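Local coordinates for protein xylulose kinase (Bifidobacterium adolescentis ATCC 15703, PDB 3I8B) that probably phosphorylates D-xylulose to D-xylulose 5-phosphate at the expense of ATP, as a magnesium-binding sugar kinase of the FGGY family, at residues R88-A102 and A140-E154. Sequence-based numbering, arbitrary orientation.
Sequences RDAMLWNDTSSAPQA and ASYTLTKVAWVAENE
Lys146, on helix 143-153, meets Asp95 in the loop that joins strand 90-91 to helix 99-110, within the N-terminal, actin-like domain of this FGGY kinase. Its CB leaves the helix without a close contact to the loop, and a bend at chi2 (-51°) turns the chain along it. CG lies beside Met91 O; CD sits between Ser98 OG (3.4 Å) and Met91 CB (3.8 Å); CE passes Leu92 O. NZ forms a salt bridge with Asp95 OD2 (2.8 Å), on the anti lone pair of that oxygen, and donates to Ser98 OG and Ala140 O, with a weaker bond to Leu92 O. A lysine suits this place because its long apolar stem delivers a cation to a carboxylate, a hydroxyl and backbone carbonyls gathered where the two segments meet; that company probably favours its protonated form. Asp95 OD1 takes the hydroxyl of Ser97 on its syn side, which holds the carboxylate in place. Serine fits at Ser98 because its OG both accepts from NZ and donates to Thr145 OG1, which in turn donates to Tyr142 O. The broad Trp149 ring offers one face to CH-pi contacts from Ser97 CB and from CE of the selenomethionine at Met91, whose SE makes an oblique Met-aromatic contact, while Gln101 NE2 comes to the ring edge. Gln101 itself is a knob among Thr145, Ala148, Trp149 and Glu152. Ser141 OG donates to Trp93 O, fixing the backbone of a tryptophan whose side chain neighbours the predicted substrate-binding His75 and bonds through NE1 to Thr14. Beyond Trp149, whose CZ3 lies over one guanidinium face, Arg88 grips Glu154 side-on, its two parallel N-H donors matching two carboxylate oxygens: NE meets OE1 and NH1 meets OE2, each at 2.8 Å, with the carboxylate plane turned 46° from the guanidinium.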
ATOM      1  N   ARG A  88      18.540   4.253  13.977  1.00 13.19           N
ATOM      2  CA  ARG A  88      17.599   5.171  14.621  1.00 13.56           C
ATOM      3  C   ARG A  88      16.224   4.601  14.314  1.00 14.68           C
ATOM      4  O   ARG A  88      16.106   3.705  13.490  1.00 11.30           O
ATOM      5  CB  ARG A  88      17.662   6.563  13.984  1.00 12.79           C
ATOM      6  CG  ARG A  88      16.935   6.516  12.652  1.00 16.34           C
ATOM      7  CD  ARG A  88      16.396   7.773  12.081  1.00 13.38           C
ATOM      8  NE  ARG A  88      16.064   8.839  13.011  1.00 13.24           N
ATOM      9  CZ  ARG A  88      14.858   9.089  13.503  1.00 13.58           C
ATOM     10  NH1 ARG A  88      14.709  10.138  14.299  1.00 12.06           N
ATOM     11  NH2 ARG A  88      13.821   8.305  13.223  1.00 12.93           N
ATOM     12  N   ASP A  89      15.176   5.147  14.928  1.00 13.08           N
ATOM     13  CA  ASP A  89      13.832   4.592  14.738  1.00 11.99           C
ATOM     14  C   ASP A  89      13.364   4.535  13.285  1.00 12.36           C
ATOM     15  O   ASP A  89      13.664   5.409  12.484  1.00  8.16           O
ATOM     16  CB  ASP A  89      12.805   5.361  15.571  1.00 15.13           C
ATOM     17  CG  ASP A  89      12.770   4.907  17.017  1.00 15.00           C
ATOM     18  OD1 ASP A  89      13.671   4.159  17.446  1.00 16.54           O
ATOM     19  OD2 ASP A  89      11.835   5.311  17.722  1.00 18.38           O
ATOM     20  N   ALA A  90      12.623   3.484  12.948  1.00 10.98           N
ATOM     21  CA  ALA A  90      12.047   3.399  11.629  1.00  9.14           C
ATOM     22  C   ALA A  90      11.005   4.480  11.513  1.00 11.63           C
ATOM     23  O   ALA A  90      10.238   4.714  12.453  1.00  9.82           O
ATOM     24  CB  ALA A  90      11.429   2.012  11.389  1.00 10.71           C
HETATM   25  N   MSE A  91      10.986   5.153  10.366  1.00 10.01           N
HETATM   26  CA  MSE A  91       9.976   6.175  10.106  1.00 10.38           C
HETATM   27  C   MSE A  91       8.982   5.621   9.111  1.00 12.67           C
HETATM   28  O   MSE A  91       9.355   5.197   8.012  1.00 10.81           O
HETATM   29  CB  MSE A  91      10.629   7.448   9.568  1.00 10.99           C
HETATM   30  CG  MSE A  91      11.745   7.948  10.473  1.00 12.21           C
HETATM   31 SE   MSE A  91      12.714   9.443   9.665  1.00 25.38          SE
HETATM   32  CE  MSE A  91      11.274  10.791   9.754  1.00 15.01           C
ATOM     33  N   LEU A  92       7.716   5.636   9.505  1.00 11.93           N
ATOM     34  CA  LEU A  92       6.693   4.826   8.872  1.00  9.16           C
ATOM     35  C   LEU A  92       5.875   5.574   7.827  1.00 12.34           C
ATOM     36  O   LEU A  92       6.008   6.805   7.670  1.00 11.16           O
ATOM     37  CB  LEU A  92       5.780   4.232   9.956  1.00 10.32           C
ATOM     38  CG  LEU A  92       6.513   3.464  11.063  1.00 10.56           C
ATOM     39  CD1 LEU A  92       5.514   2.740  12.003  1.00  9.80           C
ATOM     40  CD2 LEU A  92       7.516   2.473  10.454  1.00  8.62           C
ATOM     41  N   TRP A  93       5.028   4.831   7.116  1.00 10.46           N
ATOM     42  CA  TRP A  93       4.211   5.396   6.042  1.00 13.85           C
ATOM     43  C   TRP A  93       3.402   6.614   6.507  1.00 15.26           C
ATOM     44  O   TRP A  93       3.116   7.518   5.713  1.00 15.61           O
ATOM     45  CB  TRP A  93       3.250   4.346   5.480  1.00 11.15           C
ATOM     46  CG  TRP A  93       2.196   3.945   6.482  1.00 12.93           C
ATOM     47  CD1 TRP A  93       2.337   3.047   7.495  1.00 11.57           C
ATOM     48  CD2 TRP A  93       0.856   4.458   6.582  1.00 14.96           C
ATOM     49  NE1 TRP A  93       1.168   2.957   8.214  1.00 15.73           N
ATOM     50  CE2 TRP A  93       0.242   3.809   7.676  1.00 14.76           C
ATOM     51  CE3 TRP A  93       0.115   5.390   5.846  1.00 15.52           C
ATOM     52  CZ2 TRP A  93      -1.085   4.062   8.058  1.00 16.73           C
ATOM     53  CZ3 TRP A  93      -1.209   5.649   6.232  1.00 18.04           C
ATOM     54  CH2 TRP A  93      -1.790   4.984   7.329  1.00 14.63           C
ATOM     55  N   ASN A  94       3.030   6.627   7.784  1.00 13.20           N
ATOM     56  CA  ASN A  94       2.182   7.692   8.328  1.00 16.24           C
ATOM     57  C   ASN A  94       2.932   8.759   9.118  1.00 15.08           C
ATOM     58  O   ASN A  94       2.316   9.653   9.697  1.00 15.13           O
ATOM     59  CB  ASN A  94       1.034   7.123   9.175  1.00 14.92           C
ATOM     60  CG  ASN A  94       1.517   6.195  10.286  1.00 13.00           C
ATOM     61  OD1 ASN A  94       2.699   5.898  10.393  1.00 14.77           O
ATOM     62  ND2 ASN A  94       0.592   5.749  11.130  1.00 17.41           N
ATOM     63  N   ASP A  95       4.253   8.652   9.164  1.00 13.38           N
ATOM     64  CA  ASP A  95       5.073   9.759   9.641  1.00 13.71           C
ATOM     65  C   ASP A  95       4.956  10.906   8.642  1.00 13.49           C
ATOM     66  O   ASP A  95       5.051  10.699   7.431  1.00 12.96           O
ATOM     67  CB  ASP A  95       6.539   9.345   9.760  1.00 12.50           C
ATOM     68  CG  ASP A  95       7.474  10.545   9.912  1.00 16.57           C
ATOM     69  OD1 ASP A  95       7.495  11.133  11.007  1.00 10.59           O
ATOM     70  OD2 ASP A  95       8.201  10.885   8.939  1.00 16.69           O
ATOM     71  N   THR A  96       4.740  12.116   9.141  1.00 14.36           N
ATOM     72  CA  THR A  96       4.668  13.298   8.278  1.00 14.06           C
ATOM     73  C   THR A  96       5.886  14.215   8.438  1.00 14.46           C
ATOM     74  O   THR A  96       5.922  15.302   7.865  1.00 13.08           O
ATOM     75  CB  THR A  96       3.435  14.145   8.597  1.00 18.32           C
ATOM     76  OG1 THR A  96       3.467  14.506   9.985  1.00 16.07           O
ATOM     77  CG2 THR A  96       2.173  13.372   8.298  1.00 15.29           C
ATOM     78  N   SER A  97       6.853  13.788   9.244  1.00 12.17           N
ATOM     79  CA  SER A  97       8.114  14.512   9.415  1.00 16.71           C
ATOM     80  C   SER A  97       8.777  14.873   8.083  1.00 16.14           C
ATOM     81  O   SER A  97       9.351  15.950   7.945  1.00 14.21           O
ATOM     82  CB  SER A  97       9.112  13.673  10.223  1.00 13.61           C
ATOM     83  OG  SER A  97       8.696  13.505  11.565  1.00 19.44           O
ATOM     84  N   SER A  98       8.696  13.964   7.114  1.00 13.86           N
ATOM     85  CA  SER A  98       9.458  14.075   5.878  1.00 12.77           C
ATOM     86  C   SER A  98       8.730  14.858   4.791  1.00 13.57           C
ATOM     87  O   SER A  98       9.187  14.903   3.642  1.00 13.68           O
ATOM     88  CB  SER A  98       9.805  12.672   5.361  1.00 10.71           C
ATOM     89  OG  SER A  98       8.620  11.925   5.146  1.00 11.24           O
ATOM     90  N   ALA A  99       7.597  15.458   5.148  1.00 11.39           N
ATOM     91  CA  ALA A  99       6.829  16.256   4.198  1.00 15.53           C
ATOM     92  C   ALA A  99       7.646  17.346   3.465  1.00 13.11           C
ATOM     93  O   ALA A  99       7.502  17.512   2.252  1.00 14.50           O
ATOM     94  CB  ALA A  99       5.601  16.868   4.885  1.00 15.04           C
ATOM     95  N   PRO A 100       8.494  18.094   4.192  1.00 13.51           N
ATOM     96  CA  PRO A 100       9.315  19.102   3.505  1.00 13.62           C
ATOM     97  C   PRO A 100      10.237  18.461   2.486  1.00 14.11           C
ATOM     98  O   PRO A 100      10.410  19.000   1.391  1.00 11.84           O
ATOM     99  CB  PRO A 100      10.136  19.725   4.639  1.00 15.73           C
ATOM    100  CG  PRO A 100       9.311  19.503   5.867  1.00 18.55           C
ATOM    101  CD  PRO A 100       8.656  18.162   5.655  1.00 13.11           C
ATOM    102  N   GLN A 101      10.801  17.308   2.836  1.00 12.98           N
ATOM    103  CA  GLN A 101      11.698  16.612   1.940  1.00 11.78           C
ATOM    104  C   GLN A 101      10.967  16.115   0.680  1.00 14.21           C
ATOM    105  O   GLN A 101      11.517  16.161  -0.413  1.00 12.18           O
ATOM    106  CB  GLN A 101      12.409  15.476   2.668  1.00 11.91           C
ATOM    107  CG  GLN A 101      13.506  15.969   3.619  1.00 14.43           C
ATOM    108  CD  GLN A 101      12.957  16.555   4.909  1.00 14.93           C
ATOM    109  OE1 GLN A 101      13.611  17.373   5.557  1.00 14.91           O
ATOM    110  NE2 GLN A 101      11.760  16.129   5.294  1.00 11.02           N
ATOM    111  N   ALA A 102       9.726  15.666   0.830  1.00 12.82           N
ATOM    112  CA  ALA A 102       8.942  15.250  -0.324  1.00 14.70           C
ATOM    113  C   ALA A 102       8.740  16.439  -1.271  1.00 13.91           C
ATOM    114  O   ALA A 102       8.930  16.324  -2.487  1.00 12.34           O
ATOM    115  CB  ALA A 102       7.599  14.667   0.116  1.00 12.54           C
ATOM    116  N   ALA A 140       5.246  12.287   1.728  1.00 11.99           N
ATOM    117  CA  ALA A 140       5.935  11.979   2.978  1.00 12.93           C
ATOM    118  C   ALA A 140       6.031  10.480   3.266  1.00 11.80           C
ATOM    119  O   ALA A 140       6.929  10.045   3.989  1.00 12.40           O
ATOM    120  CB  ALA A 140       5.246  12.689   4.143  1.00 13.20           C
ATOM    121  N   SER A 141       5.108   9.695   2.720  1.00  9.75           N
ATOM    122  CA  SER A 141       5.106   8.255   2.991  1.00 11.88           C
ATOM    123  C   SER A 141       6.384   7.574   2.545  1.00 12.42           C
ATOM    124  O   SER A 141       6.886   6.676   3.223  1.00 14.45           O
ATOM    125  CB  SER A 141       3.927   7.563   2.300  1.00 12.59           C
ATOM    126  OG  SER A 141       2.713   7.867   2.953  1.00 15.03           O
ATOM    127  N   TYR A 142       6.892   7.993   1.389  1.00 11.87           N
ATOM    128  CA  TYR A 142       7.907   7.236   0.675  1.00  8.12           C
ATOM    129  C   TYR A 142       9.298   7.206   1.303  1.00  9.21           C
ATOM    130  O   TYR A 142       9.759   8.181   1.897  1.00 12.41           O
ATOM    131  CB  TYR A 142       7.973   7.674  -0.787  1.00 10.05           C
ATOM    132  CG  TYR A 142       6.646   7.578  -1.499  1.00 14.10           C
ATOM    133  CD1 TYR A 142       5.628   6.758  -1.010  1.00 13.69           C
ATOM    134  CD2 TYR A 142       6.409   8.294  -2.667  1.00 11.58           C
ATOM    135  CE1 TYR A 142       4.406   6.668  -1.663  1.00 13.81           C
ATOM    136  CE2 TYR A 142       5.207   8.205  -3.325  1.00 13.01           C
ATOM    137  CZ  TYR A 142       4.208   7.389  -2.824  1.00 15.51           C
ATOM    138  OH  TYR A 142       3.006   7.309  -3.496  1.00 16.24           O
ATOM    139  N   THR A 143       9.950   6.048   1.163  1.00 11.86           N
ATOM    140  CA  THR A 143      11.193   5.752   1.850  1.00  8.93           C
ATOM    141  C   THR A 143      12.276   6.801   1.584  1.00  9.89           C
ATOM    142  O   THR A 143      12.955   7.241   2.507  1.00  8.92           O
ATOM    143  CB  THR A 143      11.741   4.352   1.444  1.00  8.67           C
ATOM    144  OG1 THR A 143      10.657   3.412   1.364  1.00 10.92           O
ATOM    145  CG2 THR A 143      12.779   3.868   2.459  1.00  6.84           C
ATOM    146  N   LEU A 144      12.462   7.163   0.320  1.00  7.24           N
ATOM    147  CA  LEU A 144      13.487   8.147  -0.028  1.00 10.45           C
ATOM    148  C   LEU A 144      13.318   9.436   0.781  1.00 10.60           C
ATOM    149  O   LEU A 144      14.302  10.061   1.166  1.00 11.19           O
ATOM    150  CB  LEU A 144      13.462   8.473  -1.523  1.00  7.95           C
ATOM    151  CG  LEU A 144      14.589   9.392  -2.016  1.00 11.31           C
ATOM    152  CD1 LEU A 144      15.967   8.759  -1.760  1.00  9.69           C
ATOM    153  CD2 LEU A 144      14.415   9.701  -3.500  1.00 11.45           C
ATOM    154  N   THR A 145      12.075   9.832   1.042  1.00 11.44           N
ATOM    155  CA  THR A 145      11.842  11.088   1.766  1.00 12.40           C
ATOM    156  C   THR A 145      12.329  10.979   3.206  1.00 14.47           C
ATOM    157  O   THR A 145      12.820  11.957   3.769  1.00 11.48           O
ATOM    158  CB  THR A 145      10.374  11.553   1.720  1.00 11.99           C
ATOM    159  OG1 THR A 145       9.597  10.811   2.670  1.00 13.55           O
ATOM    160  CG2 THR A 145       9.803  11.362   0.315  1.00 11.82           C
ATOM    161  N   LYS A 146      12.226   9.776   3.775  1.00 11.63           N
ATOM    162  CA  LYS A 146      12.697   9.520   5.137  1.00 13.33           C
ATOM    163  C   LYS A 146      14.219   9.623   5.204  1.00 12.09           C
ATOM    164  O   LYS A 146      14.779  10.232   6.126  1.00 11.90           O
ATOM    165  CB  LYS A 146      12.271   8.126   5.618  1.00 11.51           C
ATOM    166  CG  LYS A 146      10.791   7.811   5.485  1.00 13.29           C
ATOM    167  CD  LYS A 146       9.902   8.909   6.102  1.00  9.85           C
ATOM    168  CE  LYS A 146       8.474   8.390   6.259  1.00  8.83           C
ATOM    169  NZ  LYS A 146       7.538   9.470   6.676  1.00 11.42           N
ATOM    170  N   VAL A 147      14.878   9.026   4.217  1.00  9.35           N
ATOM    171  CA  VAL A 147      16.331   9.068   4.148  1.00  9.93           C
ATOM    172  C   VAL A 147      16.789  10.510   3.992  1.00  9.45           C
ATOM    173  O   VAL A 147      17.715  10.939   4.662  1.00 10.83           O
ATOM    174  CB  VAL A 147      16.879   8.216   2.993  1.00  9.85           C
ATOM    175  CG1 VAL A 147      18.416   8.332   2.927  1.00  6.42           C
ATOM    176  CG2 VAL A 147      16.434   6.754   3.156  1.00 10.28           C
ATOM    177  N   ALA A 148      16.118  11.246   3.111  1.00 10.58           N
ATOM    178  CA  ALA A 148      16.323  12.689   2.973  1.00 11.91           C
ATOM    179  C   ALA A 148      16.217  13.432   4.303  1.00 11.06           C
ATOM    180  O   ALA A 148      17.053  14.276   4.625  1.00 13.11           O
ATOM    181  CB  ALA A 148      15.328  13.263   1.989  1.00 10.01           C
ATOM    182  N   TRP A 149      15.181  13.120   5.070  1.00 10.47           N
ATOM    183  CA  TRP A 149      14.939  13.791   6.330  1.00 10.93           C
ATOM    184  C   TRP A 149      16.087  13.518   7.297  1.00 11.53           C
ATOM    185  O   TRP A 149      16.539  14.412   8.027  1.00 11.93           O
ATOM    186  CB  TRP A 149      13.605  13.336   6.935  1.00 10.69           C
ATOM    187  CG  TRP A 149      13.333  13.982   8.262  1.00 12.17           C
ATOM    188  CD1 TRP A 149      12.563  15.085   8.495  1.00 11.16           C
ATOM    189  CD2 TRP A 149      13.859  13.582   9.535  1.00 15.66           C
ATOM    190  NE1 TRP A 149      12.567  15.391   9.832  1.00 13.79           N
ATOM    191  CE2 TRP A 149      13.350  14.479  10.495  1.00 15.87           C
ATOM    192  CE3 TRP A 149      14.691  12.532   9.958  1.00 12.15           C
ATOM    193  CZ2 TRP A 149      13.658  14.373  11.852  1.00 15.54           C
ATOM    194  CZ3 TRP A 149      15.002  12.429  11.299  1.00 12.86           C
ATOM    195  CH2 TRP A 149      14.484  13.345  12.233  1.00 17.71           C
ATOM    196  N   VAL A 150      16.556  12.274   7.304  1.00 10.06           N
ATOM    197  CA  VAL A 150      17.650  11.885   8.179  1.00 11.93           C
ATOM    198  C   VAL A 150      18.936  12.605   7.778  1.00 13.67           C
ATOM    199  O   VAL A 150      19.724  13.007   8.638  1.00 10.64           O
ATOM    200  CB  VAL A 150      17.882  10.353   8.172  1.00 12.43           C
ATOM    201  CG1 VAL A 150      19.106  10.007   9.007  1.00  9.14           C
ATOM    202  CG2 VAL A 150      16.646   9.626   8.702  1.00 12.44           C
ATOM    203  N   ALA A 151      19.156  12.765   6.474  1.00 12.94           N
ATOM    204  CA  ALA A 151      20.348  13.488   6.021  1.00 10.95           C
ATOM    205  C   ALA A 151      20.273  14.940   6.470  1.00 12.81           C
ATOM    206  O   ALA A 151      21.279  15.540   6.849  1.00 12.00           O
ATOM    207  CB  ALA A 151      20.500  13.408   4.511  1.00 11.77           C
ATOM    208  N   GLU A 152      19.079  15.503   6.437  1.00 12.24           N
ATOM    209  CA  GLU A 152      18.915  16.915   6.781  1.00 13.98           C
ATOM    210  C   GLU A 152      18.971  17.151   8.292  1.00 16.27           C
ATOM    211  O   GLU A 152      19.567  18.123   8.754  1.00 15.60           O
ATOM    212  CB  GLU A 152      17.616  17.468   6.184  1.00 17.93           C
ATOM    213  CG  GLU A 152      17.328  18.933   6.513  1.00 20.84           C
ATOM    214  CD  GLU A 152      18.375  19.897   5.964  1.00 24.86           C
ATOM    215  OE1 GLU A 152      18.485  21.028   6.501  1.00 28.51           O
ATOM    216  OE2 GLU A 152      19.092  19.526   5.009  1.00 26.57           O
ATOM    217  N   ASN A 153      18.377  16.246   9.065  1.00 14.18           N
ATOM    218  CA  ASN A 153      18.222  16.474  10.491  1.00 15.04           C
ATOM    219  C   ASN A 153      19.187  15.729  11.387  1.00 13.96           C
ATOM    220  O   ASN A 153      19.410  16.147  12.523  1.00 12.80           O
ATOM    221  CB  ASN A 153      16.783  16.167  10.905  1.00 16.74           C
ATOM    222  CG  ASN A 153      15.799  17.148  10.307  1.00 18.17           C
ATOM    223  OD1 ASN A 153      15.610  18.241  10.830  1.00 20.69           O
ATOM    224  ND2 ASN A 153      15.173  16.765   9.201  1.00 17.88           N
ATOM    225  N   GLU A 154      19.728  14.617  10.884  1.00 13.52           N
ATOM    226  CA  GLU A 154      20.620  13.754  11.659  1.00 12.58           C
ATOM    227  C   GLU A 154      21.811  13.286  10.818  1.00 12.81           C
ATOM    228  O   GLU A 154      21.953  12.087  10.540  1.00 12.68           O
ATOM    229  CB  GLU A 154      19.859  12.524  12.193  1.00 12.63           C
ATOM    230  CG  GLU A 154      18.566  12.822  12.928  1.00 12.00           C
ATOM    231  CD  GLU A 154      17.962  11.580  13.594  1.00 13.77           C
ATOM    232  OE1 GLU A 154      18.382  10.447  13.267  1.00 13.83           O
ATOM    233  OE2 GLU A 154      17.047  11.736  14.436  1.00 13.55           O
TER
HETATM  234  O   HOH W   1      10.656  18.002   9.185  1.00 17.79           O
HETATM  235  O   HOH W   2      13.149  18.639   8.114  1.00 12.51           O